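Local coordinates for putative extracellular solute-binding protein (Bordetella bronchiseptica, PDB 4P56) that binds mandelate and probably delivers such aromatic acids from the periplasm to the membrane subunits of a TRAP transporter, at residues L31-P36 with V87-H92; F45-G50 with L63-K68; N72-F77 with A93-R98; V138-I143 with T237-I242. One frame throughout, in Å; residues are numbered along the deposited sequence.

Interaction 1: residues L31-P36 with V87-H92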
loop_
_atom_site.group_PDB
_atom_site.type_symbol
_atom_site.label_atom_id
_atom_site.label_comp_id
_atom_site.label_asym_id
_atom_site.label_seq_id
_atom_site.Cartn_x
_atom_site.Cartn_y
_atom_site.Cartn_z
ATOM N N LEU A 31 -11.758 1.519 15.872
ATOM C CA LEU A 31 -10.788 1.271 14.827
ATOM C C LEU A 31 -10.264 -0.161 14.958
ATOM O O LEU A 31 -9.803 -0.544 16.018
ATOM C CB LEU A 31 -9.633 2.263 14.982
ATOM C CG LEU A 31 -8.374 1.951 14.196
ATOM C CD1 LEU A 31 -8.606 2.048 12.686
ATOM C CD2 LEU A 31 -7.268 2.923 14.655
ATOM N N SER A 32 -10.350 -0.965 13.900
ATOM C CA SER A 32 -9.707 -2.273 13.909
ATOM C C SER A 32 -8.480 -2.252 13.011
ATOM O O SER A 32 -8.527 -1.710 11.915
ATOM C CB SER A 32 -10.645 -3.388 13.424
ATOM O OG SER A 32 -10.041 -4.672 13.555
ATOM N N SER A 33 -7.397 -2.859 13.483
ATOM C CA SER A 33 -6.182 -3.006 12.686
ATOM C C SER A 33 -5.769 -4.468 12.506
ATOM O O SER A 33 -5.813 -5.262 13.462
ATOM C CB SER A 33 -5.046 -2.280 13.381
ATOM O OG SER A 33 -3.827 -2.646 12.782
ATOM N N TRP A 34 -5.366 -4.821 11.292
ATOM C CA TRP A 34 -4.899 -6.175 11.010
ATOM C C TRP A 34 -3.366 -6.210 11.001
ATOM O O TRP A 34 -2.767 -7.221 10.661
ATOM C CB TRP A 34 -5.481 -6.702 9.696
ATOM C CG TRP A 34 -5.506 -5.728 8.524
ATOM C CD1 TRP A 34 -6.484 -4.826 8.237
ATOM C CD2 TRP A 34 -4.504 -5.559 7.498
ATOM N NE1 TRP A 34 -6.175 -4.122 7.102
ATOM C CE2 TRP A 34 -4.963 -4.558 6.628
ATOM C CE3 TRP A 34 -3.270 -6.163 7.241
ATOM C CZ2 TRP A 34 -4.226 -4.127 5.513
ATOM C CZ3 TRP A 34 -2.541 -5.741 6.134
ATOM C CH2 TRP A 34 -3.015 -4.731 5.292
ATOM N N LEU A 35 -2.750 -5.087 11.390
ATOM C CA LEU A 35 -1.301 -5.003 11.613
ATOM C C LEU A 35 -0.984 -4.850 13.099
ATOM O O LEU A 35 -1.788 -4.314 13.842
ATOM C CB LEU A 35 -0.737 -3.808 10.871
ATOM C CG LEU A 35 -0.808 -3.935 9.344
ATOM C CD1 LEU A 35 -0.341 -2.640 8.650
ATOM C CD2 LEU A 35 0.038 -5.134 8.885
ATOM N N PRO A 36 0.200 -5.298 13.525
ATOM C CA PRO A 36 0.605 -5.114 14.920
ATOM C C PRO A 36 0.558 -3.639 15.283
ATOM O O PRO A 36 0.784 -2.803 14.402
ATOM C CB PRO A 36 2.062 -5.582 14.930
ATOM C CG PRO A 36 2.239 -6.370 13.731
ATOM C CD PRO A 36 1.282 -5.873 12.710
ATOM N N VAL A 87 -13.990 2.479 11.708
ATOM C CA VAL A 87 -12.884 2.923 10.873
ATOM C C VAL A 87 -11.866 1.808 10.681
ATOM O O VAL A 87 -11.598 1.032 11.590
ATOM C CB VAL A 87 -12.168 4.136 11.523
ATOM C CG1 VAL A 87 -10.936 4.564 10.731
ATOM C CG2 VAL A 87 -13.182 5.298 11.705
ATOM N N THR A 88 -11.315 1.710 9.481
ATOM C CA THR A 88 -10.180 0.844 9.292
ATOM C C THR A 88 -9.359 1.268 8.090
ATOM O O THR A 88 -9.682 2.246 7.438
ATOM C CB THR A 88 -10.603 -0.625 9.103
ATOM O OG1 THR A 88 -9.471 -1.446 9.340
ATOM C CG2 THR A 88 -11.102 -0.856 7.702
ATOM N N PHE A 89 -8.301 0.504 7.821
ATOM C CA PHE A 89 -7.560 0.621 6.557
ATOM C C PHE A 89 -7.607 -0.704 5.812
ATOM O O PHE A 89 -7.653 -1.775 6.432
ATOM C CB PHE A 89 -6.110 1.027 6.804
ATOM C CG PHE A 89 -5.366 0.080 7.692
ATOM C CD1 PHE A 89 -5.511 0.130 9.067
ATOM C CD2 PHE A 89 -4.521 -0.866 7.148
ATOM C CE1 PHE A 89 -4.830 -0.761 9.904
ATOM C CE2 PHE A 89 -3.828 -1.765 7.983
ATOM C CZ PHE A 89 -3.972 -1.700 9.343
ATOM N N VAL A 90 -7.626 -0.636 4.485
ATOM C CA VAL A 90 -7.712 -1.849 3.683
ATOM C C VAL A 90 -6.692 -1.755 2.577
ATOM O O VAL A 90 -6.437 -0.666 2.073
ATOM C CB VAL A 90 -9.124 -2.029 3.055
ATOM C CG1 VAL A 90 -10.171 -2.271 4.122
ATOM C CG2 VAL A 90 -9.499 -0.826 2.201
ATOM N N SER A 91 -6.116 -2.890 2.197
ATOM C CA SER A 91 -5.192 -2.893 1.086
ATOM C C SER A 91 -5.936 -3.165 -0.216
ATOM O O SER A 91 -6.657 -4.131 -0.324
ATOM C CB SER A 91 -4.096 -3.946 1.234
ATOM O OG SER A 91 -3.386 -4.031 -0.006
ATOM N N HIS A 92 -5.687 -2.325 -1.205
ATOM C CA HIS A 92 -6.319 -2.468 -2.499
ATOM C C HIS A 92 -5.910 -3.747 -3.191
ATOM O O HIS A 92 -6.633 -4.251 -4.043
ATOM C CB HIS A 92 -5.992 -1.256 -3.342
ATOM C CG HIS A 92 -6.754 -0.066 -2.894
ATOM N ND1 HIS A 92 -6.195 1.187 -2.760
ATOM C CD2 HIS A 92 -8.052 0.062 -2.562
ATOM C CE1 HIS A 92 -7.112 2.032 -2.333
ATOM N NE2 HIS A 92 -8.256 1.373 -2.212
#
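Phe89 and Trp34 carry this contact, with Leu31 covering the start of strand 87-91. The CE2 corner of the Phe89 ring lies over one face of the indole near its rim, 3.3 Å from Trp34 CE2. The two planes are inclined at 34°, so the pair is oblique, neither a parallel stack nor edge-to-face. Trp34 has CG between its backbone N and carbonyl carbon (chi1 43°), which folds the indole back toward strand 87-91. There NE1 donates to Phe89 O at 2.9 Å, with the acceptor close to the indole plane. One residue therefore holds Trp34 twice: its carbonyl fixes the rotation of the indole, and its ring overlaps the rim of one face. Around the Phe89 ring, Ser33 OG sits at the edge, 3.6 Å from CZ, while Leu35 CD1 approaches CE2 obliquely at 3.7 Å. The same Ser33 hydroxyl donates to Leu35 O within the same loop. Further back, Leu31 reaches Val87 with its CD1 branch, 3.9 Å from CG1, beside a single backbone bridge in which Ser32 N donates to Val87 O. Ser32 O in turn accepts from Thr88 OG1 at 2.8 Å. Ser32 OG turns instead to His76 and Val70 N, and Leu46 of helix 40-56 packs on Phe89. The loop that leaves strand 28-31 is thus bonded to a strand of another sheet, and its indole forms part of the mandelate pocket, a wall built from loops at strand ends as in other periplasmic solute-binding proteins.

Interaction 2: residues F45-G50 with L63-K68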
loop_
_atom_site.group_PDB
_atom_site.type_symbol
_atom_site.label_atom_id
_atom_site.label_comp_id
_atom_site.label_asym_id
_atom_site.label_seq_id
_atom_site.Cartn_x
_atom_site.Cartn_y
_atom_site.Cartn_z
ATOM N N PHE A 45 1.124 6.485 12.231
ATOM C CA PHE A 45 0.161 7.129 11.335
ATOM C C PHE A 45 -1.181 7.238 12.038
ATOM O O PHE A 45 -1.571 8.310 12.436
ATOM C CB PHE A 45 0.006 6.384 9.993
ATOM C CG PHE A 45 -1.244 6.729 9.272
ATOM C CD1 PHE A 45 -1.632 8.046 9.129
ATOM C CD2 PHE A 45 -2.072 5.722 8.764
ATOM C CE1 PHE A 45 -2.839 8.361 8.476
ATOM C CE2 PHE A 45 -3.277 6.026 8.131
ATOM C CZ PHE A 45 -3.666 7.346 7.993
ATOM N N LEU A 46 -1.853 6.116 12.257
ATOM C CA LEU A 46 -3.219 6.156 12.760
ATOM C C LEU A 46 -3.321 6.744 14.169
ATOM O O LEU A 46 -4.274 7.478 14.491
ATOM C CB LEU A 46 -3.818 4.763 12.747
ATOM C CG LEU A 46 -4.175 4.292 11.325
ATOM C CD1 LEU A 46 -4.409 2.819 11.301
ATOM C CD2 LEU A 46 -5.406 5.030 10.824
HETATM N N MSE A 47 -2.370 6.412 15.028
HETATM C CA MSE A 47 -2.438 6.916 16.406
HETATM C C MSE A 47 -2.252 8.446 16.425
HETATM O O MSE A 47 -3.071 9.165 16.996
HETATM C CB MSE A 47 -1.413 6.209 17.296
HETATM C CG MSE A 47 -1.756 4.745 17.542
HETATM SE SE MSE A 47 -3.504 4.478 18.439
HETATM C CE MSE A 47 -4.764 4.382 16.991
ATOM N N PRO A 48 -1.178 8.950 15.790
ATOM C CA PRO A 48 -1.053 10.414 15.762
ATOM C C PRO A 48 -2.221 11.098 15.061
ATOM O O PRO A 48 -2.623 12.198 15.449
ATOM C CB PRO A 48 0.257 10.670 15.002
ATOM C CG PRO A 48 0.903 9.317 14.775
ATOM C CD PRO A 48 0.077 8.252 15.443
ATOM N N TRP A 49 -2.766 10.454 14.035
ATOM C CA TRP A 49 -3.880 11.033 13.282
ATOM C C TRP A 49 -5.105 11.101 14.191
ATOM O O TRP A 49 -5.833 12.084 14.208
ATOM C CB TRP A 49 -4.157 10.144 12.074
ATOM C CG TRP A 49 -5.267 10.558 11.158
ATOM C CD1 TRP A 49 -5.333 11.689 10.380
ATOM C CD2 TRP A 49 -6.460 9.815 10.880
ATOM N NE1 TRP A 49 -6.487 11.674 9.626
ATOM C CE2 TRP A 49 -7.196 10.541 9.923
ATOM C CE3 TRP A 49 -6.973 8.596 11.340
ATOM C CZ2 TRP A 49 -8.428 10.096 9.436
ATOM C CZ3 TRP A 49 -8.195 8.153 10.842
ATOM C CH2 TRP A 49 -8.897 8.901 9.903
ATOM N N GLY A 50 -5.327 10.048 14.967
ATOM C CA GLY A 50 -6.405 10.058 15.947
ATOM C C GLY A 50 -6.229 11.193 16.964
ATOM O O GLY A 50 -7.187 11.853 17.377
ATOM N N LEU A 63 -10.729 8.310 18.282
ATOM C CA LEU A 63 -10.541 6.993 17.666
ATOM C C LEU A 63 -10.087 6.044 18.759
ATOM O O LEU A 63 -9.129 6.339 19.481
ATOM C CB LEU A 63 -9.421 7.010 16.649
ATOM C CG LEU A 63 -9.488 7.746 15.336
ATOM C CD1 LEU A 63 -8.220 7.375 14.582
ATOM C CD2 LEU A 63 -10.746 7.358 14.583
ATOM N N ARG A 64 -10.761 4.909 18.900
ATOM C CA ARG A 64 -10.347 3.916 19.897
ATOM C C ARG A 64 -9.855 2.696 19.153
ATOM O O ARG A 64 -10.625 2.070 18.423
ATOM C CB ARG A 64 -11.512 3.570 20.832
ATOM C CG ARG A 64 -11.296 2.334 21.741
ATOM C CD ARG A 64 -12.169 2.366 23.001
ATOM N NE ARG A 64 -13.590 2.579 22.730
ATOM C CZ ARG A 64 -14.462 1.626 22.400
ATOM N NH1 ARG A 64 -14.077 0.355 22.315
ATOM N NH2 ARG A 64 -15.741 1.937 22.182
ATOM N N LEU A 65 -8.574 2.386 19.306
ATOM C CA LEU A 65 -7.996 1.173 18.718
ATOM C C LEU A 65 -8.401 -0.080 19.479
ATOM O O LEU A 65 -8.109 -0.230 20.665
ATOM C CB LEU A 65 -6.477 1.254 18.680
ATOM C CG LEU A 65 -5.736 0.049 18.079
ATOM C CD1 LEU A 65 -6.114 -0.261 16.624
ATOM C CD2 LEU A 65 -4.227 0.255 18.173
ATOM N N LEU A 66 -9.104 -0.968 18.797
ATOM C CA LEU A 66 -9.564 -2.202 19.424
ATOM C C LEU A 66 -8.334 -3.076 19.671
ATOM O O LEU A 66 -7.393 -3.065 18.880
ATOM C CB LEU A 66 -10.582 -2.908 18.481
ATOM C CG LEU A 66 -11.892 -2.139 18.277
ATOM C CD1 LEU A 66 -12.756 -2.737 17.145
ATOM C CD2 LEU A 66 -12.709 -2.112 19.581
ATOM N N PRO A 67 -8.335 -3.838 20.764
ATOM C CA PRO A 67 -7.157 -4.626 21.159
ATOM C C PRO A 67 -6.859 -5.829 20.236
ATOM O O PRO A 67 -5.747 -6.345 20.281
ATOM C CB PRO A 67 -7.513 -5.087 22.562
ATOM C CG PRO A 67 -9.062 -5.202 22.510
ATOM C CD PRO A 67 -9.496 -4.068 21.651
ATOM N N LYS A 68 -7.830 -6.272 19.447
ATOM C CA LYS A 68 -7.629 -7.379 18.500
ATOM C C LYS A 68 -8.222 -7.011 17.162
ATOM O O LYS A 68 -9.166 -6.208 17.075
ATOM C CB LYS A 68 -8.317 -8.673 18.968
ATOM C CG LYS A 68 -7.692 -9.340 20.155
ATOM C CD LYS A 68 -8.555 -10.512 20.640
ATOM C CE LYS A 68 -8.370 -10.745 22.137
ATOM N NZ LYS A 68 -9.060 -11.975 22.638
HETATM O O HOH W 1 -8.552 10.015 19.094
#
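Leu63 CD1 is the centre of the contact: it lies 3.5 Å from Gly50 CA and 3.7 Å from Trp49 CE3, and also faces Leu46 O. With CG anti to the carbonyl carbon (chi1 -68°), the Leu63 side chain extends straight at the helix, where the absence of a side chain at Gly50 permits so close an approach. It meets Trp49 at about a right angle and obliquely to the indole plane. Two residues further along the strand, Leu65 CB meets the CE methyl of selenomethionine Met47 at 3.9 Å, turned back by bends at chi2 and chi3. No direct hydrogen bond joins the two segments. A water links the backbones, accepting from Leu63 N at 2.9 Å and donating weakly to Gly50 O. Behind this first layer, Trp49 NE1 is bonded to Leu261 O, and Phe45 CE1 stands over one indole face near the rim, so the tryptophan is held from its far side too. The axes of helix 45-50 and strand 63-65 approach to 9.1 Å, their directions 148° apart, roughly antiparallel. This is the return half of the beta-alpha-beta unit formed by strand 28-31, helix 40-56 and strand 62-65, with helix 263-285 packed against Phe45 and Trp49.

Interaction 3: residues N72-F77 with A93-R98. With RMN ((R)-mandelic acid), chain D.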
loop_
_atom_site.group_PDB
_atom_site.type_symbol
_atom_site.label_atom_id
_atom_site.label_comp_id
_atom_site.label_asym_id
_atom_site.label_seq_id
_atom_site.Cartn_x
_atom_site.Cartn_y
_atom_site.Cartn_z
ATOM N N ASN A 72 -10.419 -11.124 9.595
ATOM C CA ASN A 72 -9.180 -11.276 8.820
ATOM C C ASN A 72 -8.891 -10.008 8.029
ATOM O O ASN A 72 -9.745 -9.143 7.913
ATOM C CB ASN A 72 -9.294 -12.463 7.864
ATOM C CG ASN A 72 -10.507 -12.364 6.959
ATOM O OD1 ASN A 72 -10.517 -11.613 6.003
ATOM N ND2 ASN A 72 -11.550 -13.127 7.274
ATOM N N PRO A 73 -7.688 -9.889 7.462
ATOM C CA PRO A 73 -7.384 -8.593 6.809
ATOM C C PRO A 73 -8.343 -8.170 5.691
ATOM O O PRO A 73 -8.835 -7.032 5.670
ATOM C CB PRO A 73 -5.958 -8.796 6.289
ATOM C CG PRO A 73 -5.360 -9.836 7.257
ATOM C CD PRO A 73 -6.492 -10.727 7.667
ATOM N N ALA A 74 -8.641 -9.069 4.762
ATOM C CA ALA A 74 -9.525 -8.708 3.674
ATOM C C ALA A 74 -10.942 -8.405 4.168
ATOM O O ALA A 74 -11.625 -7.559 3.604
ATOM C CB ALA A 74 -9.545 -9.799 2.638
ATOM N N GLY A 75 -11.356 -9.070 5.257
ATOM C CA GLY A 75 -12.675 -8.877 5.844
ATOM C C GLY A 75 -12.918 -7.504 6.442
ATOM O O GLY A 75 -14.044 -7.146 6.804
ATOM N N HIS A 76 -11.868 -6.714 6.552
ATOM C CA HIS A 76 -11.991 -5.410 7.183
ATOM C C HIS A 76 -12.863 -4.419 6.391
ATOM O O HIS A 76 -13.460 -3.531 6.981
ATOM C CB HIS A 76 -10.605 -4.816 7.502
ATOM C CG HIS A 76 -10.061 -5.251 8.841
ATOM N ND1 HIS A 76 -9.604 -6.527 9.084
ATOM C CD2 HIS A 76 -9.932 -4.573 10.009
ATOM C CE1 HIS A 76 -9.196 -6.613 10.344
ATOM N NE2 HIS A 76 -9.402 -5.449 10.930
ATOM N N PHE A 77 -12.978 -4.568 5.075
ATOM C CA PHE A 77 -13.822 -3.639 4.332
ATOM C C PHE A 77 -15.285 -3.856 4.750
ATOM O O PHE A 77 -16.003 -2.914 5.120
ATOM C CB PHE A 77 -13.667 -3.854 2.821
ATOM C CG PHE A 77 -14.372 -2.808 2.006
ATOM C CD1 PHE A 77 -15.732 -2.849 1.850
ATOM C CD2 PHE A 77 -13.673 -1.773 1.416
ATOM C CE1 PHE A 77 -16.407 -1.866 1.136
ATOM C CE2 PHE A 77 -14.349 -0.779 0.667
ATOM C CZ PHE A 77 -15.702 -0.831 0.541
ATOM N N ALA A 93 -4.778 -4.291 -2.782
ATOM C CA ALA A 93 -4.323 -5.578 -3.299
ATOM C C ALA A 93 -5.177 -6.773 -2.849
ATOM O O ALA A 93 -5.116 -7.842 -3.455
ATOM C CB ALA A 93 -2.836 -5.816 -2.888
ATOM N N TYR A 94 -5.931 -6.631 -1.773
ATOM C CA TYR A 94 -6.547 -7.786 -1.142
ATOM C C TYR A 94 -7.921 -8.115 -1.744
ATOM O O TYR A 94 -8.574 -9.035 -1.272
ATOM C CB TYR A 94 -6.678 -7.530 0.353
ATOM C CG TYR A 94 -5.349 -7.480 1.056
ATOM C CD1 TYR A 94 -4.132 -7.661 0.340
ATOM C CD2 TYR A 94 -5.282 -7.268 2.418
ATOM C CE1 TYR A 94 -2.913 -7.598 1.006
ATOM C CE2 TYR A 94 -4.054 -7.217 3.086
ATOM C CZ TYR A 94 -2.889 -7.367 2.365
ATOM O OH TYR A 94 -1.733 -7.320 3.091
ATOM N N TYR A 95 -8.343 -7.366 -2.760
ATOM C CA TYR A 95 -9.688 -7.560 -3.368
ATOM C C TYR A 95 -9.628 -7.726 -4.877
ATOM O O TYR A 95 -9.869 -6.787 -5.620
ATOM C CB TYR A 95 -10.616 -6.390 -3.005
ATOM C CG TYR A 95 -10.570 -6.124 -1.534
ATOM C CD1 TYR A 95 -11.456 -6.748 -0.687
ATOM C CD2 TYR A 95 -9.630 -5.261 -0.997
ATOM C CE1 TYR A 95 -11.402 -6.525 0.703
ATOM C CE2 TYR A 95 -9.562 -5.024 0.367
ATOM C CZ TYR A 95 -10.451 -5.648 1.200
ATOM O OH TYR A 95 -10.369 -5.426 2.550
ATOM N N PRO A 96 -9.333 -8.938 -5.331
ATOM C CA PRO A 96 -9.173 -9.233 -6.763
ATOM C C PRO A 96 -10.349 -8.729 -7.552
ATOM O O PRO A 96 -11.475 -9.112 -7.209
ATOM C CB PRO A 96 -9.149 -10.755 -6.808
ATOM C CG PRO A 96 -8.661 -11.152 -5.482
ATOM C CD PRO A 96 -9.231 -10.143 -4.512
ATOM N N GLY A 97 -10.086 -7.879 -8.545
ATOM C CA GLY A 97 -11.104 -7.316 -9.414
ATOM C C GLY A 97 -11.751 -6.001 -9.003
ATOM O O GLY A 97 -12.487 -5.454 -9.810
ATOM N N ARG A 98 -11.488 -5.462 -7.802
ATOM C CA ARG A 98 -12.381 -4.440 -7.247
ATOM C C ARG A 98 -11.876 -3.002 -7.206
ATOM O O ARG A 98 -12.659 -2.028 -7.073
ATOM C CB ARG A 98 -12.782 -4.876 -5.838
ATOM C CG ARG A 98 -13.679 -6.102 -5.926
ATOM C CD ARG A 98 -14.627 -6.206 -4.752
ATOM N NE ARG A 98 -15.298 -7.506 -4.727
ATOM C CZ ARG A 98 -16.480 -7.781 -5.283
ATOM N NH1 ARG A 98 -17.178 -6.864 -5.954
ATOM N NH2 ARG A 98 -16.968 -8.999 -5.165
HETATM C C1 RMN D . 1.407 -4.557 2.709
HETATM C C2 RMN D . 0.601 -4.421 3.830
HETATM C C3 RMN D . 1.138 -4.016 5.039
HETATM C C4 RMN D . 2.497 -3.780 5.155
HETATM C C5 RMN D . 3.313 -3.927 4.037
HETATM C C6 RMN D . 2.761 -4.310 2.825
HETATM C C7 RMN D . 0.822 -5.014 1.400
HETATM C C10 RMN D . 1.231 -6.438 1.164
HETATM O O8 RMN D . 1.300 -4.306 0.321
HETATM O O11 RMN D . 2.312 -6.738 0.551
HETATM O O12 RMN D . 0.513 -7.368 1.639
HETATM O O HOH W 2 -7.748 -5.133 3.622
#
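Tyr95 OH donates to Ala74 O at 2.7 Å and also receives a hydrogen bond from a water at 2.8 Å. That water donates its other hydrogen to Pro73 O, so the phenol secures two successive carbonyls of the Pro73-His76 turn, one directly and one through solvent. The hydroxyl comes to Ala74 O from one flank, at a C=O...O angle of 118°, and the carbonyl oxygen sits at the edge of the Tyr95 ring. Phe77 CB adds an apolar touch, 4.0 Å from Tyr95 CZ. Beside this, Tyr94 CE2 comes obliquely to Pro73 CB at 4.0 Å, and Ala74 CB touches Tyr94 CB and Tyr95 CE1. CG of Tyr94 stands anti to the carbonyl carbon (chi1 -68°), which carries the ring past Pro73 into the binding site; its OH there donates to O12 of the (R)-mandelate carboxylate at 2.7 Å, with O12 near the ring plane. The turn is braced from within: Asn72 OD1 accepts from Gly75 N in an Asx motif, and His76 ND1 donates to Asn72 O at 2.9 Å. His76 NE2 continues to Ser32, while Arg170 and Asp236 also bond the ligand. Since Ala192 N is the donor to Tyr94 OH, the hydroxyl can give its own proton to the carboxylate; Tyr95 beside it is bonded to the turn's backbone, whereas Tyr94 meets the turn through apolar touches.

Interaction 4: residues V138-I143 with T237-I242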
loop_
_atom_site.group_PDB
_atom_site.type_symbol
_atom_site.label_atom_id
_atom_site.label_comp_id
_atom_site.label_asym_id
_atom_site.label_seq_id
_atom_site.Cartn_x
_atom_site.Cartn_y
_atom_site.Cartn_z
ATOM N N VAL A 138 -19.096 2.489 1.840
ATOM C CA VAL A 138 -18.404 3.128 2.968
ATOM C C VAL A 138 -17.985 4.542 2.535
ATOM O O VAL A 138 -18.046 4.889 1.337
ATOM C CB VAL A 138 -17.137 2.361 3.413
ATOM C CG1 VAL A 138 -17.486 0.901 3.819
ATOM C CG2 VAL A 138 -16.083 2.370 2.310
ATOM N N ARG A 139 -17.593 5.384 3.483
ATOM C CA ARG A 139 -17.039 6.679 3.101
ATOM C C ARG A 139 -15.552 6.552 2.979
ATOM O O ARG A 139 -14.887 6.062 3.886
ATOM C CB ARG A 139 -17.385 7.789 4.084
ATOM C CG ARG A 139 -16.608 9.067 3.792
ATOM C CD ARG A 139 -16.926 10.193 4.766
ATOM N NE ARG A 139 -18.170 10.849 4.382
ATOM C CZ ARG A 139 -18.264 11.901 3.574
ATOM N NH1 ARG A 139 -17.181 12.485 3.067
ATOM N NH2 ARG A 139 -19.462 12.390 3.294
ATOM N N LEU A 140 -15.025 6.943 1.819
ATOM C CA LEU A 140 -13.584 6.929 1.597
ATOM C C LEU A 140 -12.998 8.225 2.149
ATOM O O LEU A 140 -13.310 9.304 1.674
ATOM C CB LEU A 140 -13.277 6.822 0.101
ATOM C CG LEU A 140 -11.808 6.861 -0.324
ATOM C CD1 LEU A 140 -11.003 5.719 0.278
ATOM C CD2 LEU A 140 -11.681 6.872 -1.852
ATOM N N LEU A 141 -12.137 8.114 3.144
ATOM C CA LEU A 141 -11.517 9.305 3.728
ATOM C C LEU A 141 -10.215 9.663 2.977
ATOM O O LEU A 141 -9.926 10.832 2.741
ATOM C CB LEU A 141 -11.239 9.099 5.213
ATOM C CG LEU A 141 -12.457 9.021 6.116
ATOM C CD1 LEU A 141 -12.030 8.697 7.546
ATOM C CD2 LEU A 141 -13.312 10.342 6.105
ATOM N N GLY A 142 -9.434 8.663 2.594
ATOM C CA GLY A 142 -8.152 8.942 1.968
ATOM C C GLY A 142 -7.457 7.681 1.505
ATOM O O GLY A 142 -7.907 6.584 1.822
ATOM N N ILE A 143 -6.385 7.858 0.740
ATOM C CA ILE A 143 -5.602 6.762 0.233
ATOM C C ILE A 143 -4.143 7.115 0.473
ATOM O O ILE A 143 -3.765 8.275 0.451
ATOM C CB ILE A 143 -5.842 6.551 -1.277
ATOM C CG1 ILE A 143 -7.245 6.008 -1.529
ATOM C CG2 ILE A 143 -4.796 5.616 -1.860
ATOM C CD1 ILE A 143 -7.667 6.076 -3.021
ATOM N N THR A 237 -1.431 0.402 -2.584
ATOM C CA THR A 237 -2.149 1.529 -1.998
ATOM C C THR A 237 -3.097 0.965 -0.966
ATOM O O THR A 237 -3.587 -0.136 -1.132
ATOM C CB THR A 237 -2.916 2.359 -3.055
ATOM O OG1 THR A 237 -3.685 1.506 -3.909
ATOM C CG2 THR A 237 -1.923 3.161 -3.949
ATOM N N HIS A 238 -3.337 1.723 0.089
ATOM C CA HIS A 238 -4.361 1.391 1.041
ATOM C C HIS A 238 -5.390 2.504 1.084
ATOM O O HIS A 238 -5.093 3.648 0.747
ATOM C CB HIS A 238 -3.748 1.262 2.442
ATOM C CG HIS A 238 -2.814 0.115 2.605
ATOM N ND1 HIS A 238 -2.139 -0.113 3.786
ATOM C CD2 HIS A 238 -2.400 -0.847 1.742
ATOM C CE1 HIS A 238 -1.375 -1.185 3.653
ATOM N NE2 HIS A 238 -1.515 -1.644 2.420
ATOM N N ALA A 239 -6.588 2.177 1.542
ATOM C CA ALA A 239 -7.629 3.184 1.747
ATOM C C ALA A 239 -7.972 3.285 3.227
ATOM O O ALA A 239 -8.060 2.280 3.907
ATOM C CB ALA A 239 -8.875 2.828 0.948
ATOM N N VAL A 240 -8.187 4.506 3.725
ATOM C CA VAL A 240 -8.776 4.657 5.048
ATOM C C VAL A 240 -10.287 4.979 4.861
ATOM O O VAL A 240 -10.658 5.912 4.131
ATOM C CB VAL A 240 -8.061 5.754 5.835
ATOM C CG1 VAL A 240 -8.776 5.991 7.162
ATOM C CG2 VAL A 240 -6.619 5.358 6.070
ATOM N N ILE A 241 -11.140 4.197 5.516
ATOM C CA ILE A 241 -12.574 4.238 5.311
ATOM C C ILE A 241 -13.331 4.377 6.643
ATOM O O ILE A 241 -12.818 4.009 7.709
ATOM C CB ILE A 241 -13.066 2.975 4.536
ATOM C CG1 ILE A 241 -12.664 1.703 5.248
ATOM C CG2 ILE A 241 -12.429 2.907 3.111
ATOM C CD1 ILE A 241 -13.310 0.452 4.712
ATOM N N ILE A 242 -14.542 4.937 6.567
ATOM C CA ILE A 242 -15.398 5.068 7.733
ATOM C C ILE A 242 -16.822 4.690 7.397
ATOM O O ILE A 242 -17.324 4.905 6.287
ATOM C CB ILE A 242 -15.306 6.503 8.352
ATOM C CG1 ILE A 242 -16.105 6.570 9.644
ATOM C CG2 ILE A 242 -15.772 7.559 7.347
ATOM C CD1 ILE A 242 -15.784 7.823 10.495
#
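Strands 139-143 and 237-242 pair antiparallel at 154°, their axes 4.7 Å apart, with a classic beta bulge where Leu141 and Gly142 both face Val240. Arg139 and Ile242 exchange two backbone bonds of 2.9 Å each. At the bulge Val240 O accepts from Leu141 N at 2.8 Å and, weakly, from Gly142 N, before Val240 N donates to Gly142 O at 2.8 Å. Leu141, the extra residue, points its side chain toward the partner strand, where its CG meets Ile242 CG2 at 3.8 Å, crossing obliquely. Ile242 CG2 is brought there by a position between backbone N and carbonyl carbon, and it also packs 3.6 Å from Arg139 CB, the two side chains running alongside each other. The guanidinium continues to a cation-pi contact with Phe247. On the sheet face of Leu140, Ala239 and Ile241, Leu140 CD1 reaches Ala239 CB at 3.7 Å; Val138 CG2 touches Ile241 CG2 beyond the regular pairing. Trp122 and Tyr125 of helix 114-129 cover Leu140 and Ile143. Backbone bonds and aliphatic packing thus hold the interface, while the His238 side chain, turned from the other strand, bonds Tyr144 OH through ND1 and Asp236 weakly through NE2, and touches the mandelate.

Overall arrangement
Strand 87-91 of interaction 1 and both strands of interaction 4 belong to one antiparallel sheet, 237-242 in the middle; Val90 O and Ala239 N, 2.9 Å apart, probably bond them. Interaction 2 flanks this sheet, its centre about 10 Å from that of interaction 1: Leu31 N meets Arg64 O at 2.8 Å, and Trp49 CH2 packs on Leu141 CD1 of interaction 4. Interaction 3 joins interaction 1 through His76 and Ser32 and through Trp34 against Tyr94, while Phe77 reaches Val138 of interaction 4. Trp34, Tyr94 and His238 carry interactions 1, 3 and 4 to mandelate; Leu46 of interaction 2 stays about 11 Å from it.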